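Local coordinates for putative reductase (Peptoclostridium difficile, PDB 5J6C), which is a putative FMN-dependent nitroreductase that probably reduces nitro compounds, possibly including the antibiotic metronidazole, at residues 156-159 with 160-164. Numbering follows the deposited sequence.
Sequences KYIR and EELKV
Val164 folds back against Arg159 in a local contact at the C-terminal end of helix 154-162, which lies against strand 168-177 of the antiparallel sheet. Lys163, with positive phi (61°), turns the chain out of the helix, and Val164 N donates to Arg159 O at 2.8 Å in the carbonyl plane, on a lone pair. That i+5 to i bond brings the valine against the arginine stem, the two side chains crossing at about a right angle with Val164 CB 3.7 Å from Arg159 CG. A bend at chi3 (-86°) turns the guanidinium so that NH1 reaches a water that also donates to Val164 O, while NH2 forms a salt bridge with Asp155.

One turn earlier, on the exposed side, Lys156 NZ meets Glu160 OE2 at 2.9 Å in an i to i+4 salt bridge that uses the anti lone pair of the carboxylate oxygen. Both chains bend at chi2, which lets their ends converge. On the buried side Ile158 and Leu162 lie side by side, CG2 3.9 Å from CD1, and Leu162 N donates to Ile158 O at 2.8 Å. Ile158 also packs on Val170 and Ile173, whereas Leu162 touches Ile74 of the same chain and Asn200 of the second subunit. A positive-phi residue, a 6→1 backbone bond and apolar contact between its end residues mark a Schellman-type C-cap, here ending an amphipathic helix on the nitroreductase sheet.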
ATOM      1  N   LYS A 156       9.678 -14.607  12.465  1.00 21.65           N
ATOM      2  CA  LYS A 156      10.158 -15.043  13.775  1.00 22.95           C
ATOM      3  C   LYS A 156      11.604 -14.625  14.004  1.00 21.21           C
ATOM      4  O   LYS A 156      11.966 -14.174  15.098  1.00 21.79           O
ATOM      5  CB  LYS A 156       9.996 -16.562  13.898  1.00 21.44           C
ATOM      6  CG  LYS A 156      10.655 -17.180  15.129  1.00 21.99           C
ATOM      7  CD  LYS A 156       9.950 -16.715  16.388  1.00 25.27           C
ATOM      8  CE  LYS A 156      10.427 -17.456  17.623  1.00 27.56           C
ATOM      9  NZ  LYS A 156       9.685 -17.000  18.841  1.00 27.43           N
ATOM     10  N   TYR A 157      12.448 -14.755  12.980  1.00 22.75           N
ATOM     11  CA  TYR A 157      13.836 -14.316  13.107  1.00 18.54           C
ATOM     12  C   TYR A 157      13.924 -12.835  13.486  1.00 22.39           C
ATOM     13  O   TYR A 157      14.666 -12.459  14.403  1.00 22.51           O
ATOM     14  CB  TYR A 157      14.578 -14.593  11.806  1.00 17.04           C
ATOM     15  CG  TYR A 157      15.997 -14.106  11.812  1.00 23.31           C
ATOM     16  CD1 TYR A 157      17.011 -14.869  12.373  1.00 21.35           C
ATOM     17  CD2 TYR A 157      16.329 -12.872  11.261  1.00 25.08           C
ATOM     18  CE1 TYR A 157      18.323 -14.418  12.382  1.00 25.07           C
ATOM     19  CE2 TYR A 157      17.640 -12.409  11.266  1.00 23.66           C
ATOM     20  CZ  TYR A 157      18.634 -13.188  11.826  1.00 24.34           C
ATOM     21  OH  TYR A 157      19.936 -12.724  11.836  1.00 23.83           O
ATOM     22  N   ILE A 158      13.147 -11.983  12.809  1.00 19.15           N
ATOM     23  CA  ILE A 158      13.224 -10.547  13.066  1.00 21.97           C
ATOM     24  C   ILE A 158      12.671 -10.213  14.450  1.00 21.50           C
ATOM     25  O   ILE A 158      13.251  -9.399  15.180  1.00 24.23           O
ATOM     26  CB  ILE A 158      12.509  -9.764  11.945  1.00 16.71           C
ATOM     27  CG1 ILE A 158      13.282  -9.952  10.636  1.00 17.38           C
ATOM     28  CG2 ILE A 158      12.429  -8.279  12.289  1.00 20.26           C
ATOM     29  CD1 ILE A 158      12.521  -9.542   9.394  1.00 18.65           C
ATOM     30  N   ARG A 159      11.558 -10.838  14.844  1.00 19.60           N
ATOM     31  CA  ARG A 159      11.011 -10.562  16.168  1.00 21.22           C
ATOM     32  C   ARG A 159      12.011 -10.910  17.265  1.00 23.94           C
ATOM     33  O   ARG A 159      12.097 -10.205  18.275  1.00 23.17           O
ATOM     34  CB  ARG A 159       9.703 -11.319  16.384  1.00 24.70           C
ATOM     35  CG  ARG A 159       8.527 -10.799  15.577  1.00 20.96           C
ATOM     36  CD  ARG A 159       7.208 -11.398  16.062  1.00 26.70           C
ATOM     37  NE  ARG A 159       6.892 -12.689  15.444  1.00 29.50           N
ATOM     38  CZ  ARG A 159       6.764 -13.838  16.111  1.00 38.05           C
ATOM     39  NH1 ARG A 159       6.912 -13.859  17.432  1.00 35.38           N
ATOM     40  NH2 ARG A 159       6.479 -14.972  15.461  1.00 33.85           N
ATOM     41  N   GLU A 160      12.767 -12.003  17.095  1.00 20.62           N
ATOM     42  CA  GLU A 160      13.815 -12.319  18.063  1.00 23.13           C
ATOM     43  C   GLU A 160      14.913 -11.266  18.035  1.00 26.51           C
ATOM     44  O   GLU A 160      15.448 -10.879  19.081  1.00 27.21           O
ATOM     45  CB  GLU A 160      14.402 -13.699  17.774  1.00 21.31           C
ATOM     46  CG  GLU A 160      13.429 -14.840  17.989  1.00 26.22           C
ATOM     47  CD  GLU A 160      13.178 -15.131  19.468  1.00 32.39           C
ATOM     48  OE1 GLU A 160      13.990 -14.678  20.317  1.00 28.76           O
ATOM     49  OE2 GLU A 160      12.172 -15.821  19.776  1.00 29.21           O
ATOM     50  N   GLU A 161      15.262 -10.791  16.840  1.00 24.08           N
ATOM     51  CA  GLU A 161      16.354  -9.838  16.715  1.00 23.86           C
ATOM     52  C   GLU A 161      15.978  -8.494  17.325  1.00 27.50           C
ATOM     53  O   GLU A 161      16.817  -7.832  17.943  1.00 27.30           O
ATOM     54  CB  GLU A 161      16.730  -9.688  15.244  1.00 25.62           C
ATOM     55  CG  GLU A 161      17.862  -8.712  15.002  1.00 30.41           C
ATOM     56  CD  GLU A 161      19.131  -9.135  15.719  1.00 35.42           C
ATOM     57  OE1 GLU A 161      19.418 -10.357  15.747  1.00 36.48           O
ATOM     58  OE2 GLU A 161      19.815  -8.243  16.265  1.00 35.00           O
ATOM     59  N   LEU A 162      14.717  -8.085  17.185  1.00 23.85           N
ATOM     60  CA  LEU A 162      14.263  -6.780  17.653  1.00 25.27           C
ATOM     61  C   LEU A 162      13.409  -6.862  18.920  1.00 24.96           C
ATOM     62  O   LEU A 162      12.841  -5.847  19.341  1.00 23.51           O
ATOM     63  CB  LEU A 162      13.494  -6.072  16.532  1.00 23.58           C
ATOM     64  CG  LEU A 162      14.310  -5.840  15.258  1.00 20.38           C
ATOM     65  CD1 LEU A 162      13.460  -5.105  14.263  1.00 23.17           C
ATOM     66  CD2 LEU A 162      15.585  -5.046  15.568  1.00 20.90           C
ATOM     67  N   LYS A 163      13.295  -8.049  19.521  1.00 25.36           N
ATOM     68  CA  LYS A 163      12.593  -8.242  20.791  1.00 24.55           C
ATOM     69  C   LYS A 163      11.114  -7.863  20.681  1.00 24.15           C
ATOM     70  O   LYS A 163      10.533  -7.279  21.591  1.00 24.80           O
ATOM     71  CB  LYS A 163      13.294  -7.477  21.917  1.00 32.23           C
ATOM     72  CG  LYS A 163      14.720  -7.940  22.137  1.00 35.43           C
ATOM     73  CD  LYS A 163      14.715  -9.280  22.863  1.00 41.19           C
ATOM     74  CE  LYS A 163      16.119  -9.770  23.218  1.00 53.16           C
ATOM     75  NZ  LYS A 163      16.324 -10.051  24.684  1.00 56.69           N
ATOM     76  N   VAL A 164      10.497  -8.246  19.570  1.00 25.57           N
ATOM     77  CA  VAL A 164       9.100  -7.909  19.280  1.00 26.44           C
ATOM     78  C   VAL A 164       8.186  -8.936  19.920  1.00 27.58           C
ATOM     79  O   VAL A 164       8.371 -10.145  19.695  1.00 26.37           O
ATOM     80  CB  VAL A 164       8.884  -7.859  17.770  1.00 23.50           C
ATOM     81  CG1 VAL A 164       7.430  -7.538  17.463  1.00 24.50           C
ATOM     82  CG2 VAL A 164       9.829  -6.850  17.144  1.00 23.43           C
TER
HETATM   83  O   HOH W   1       7.685 -12.633  19.434  1.00 31.58           O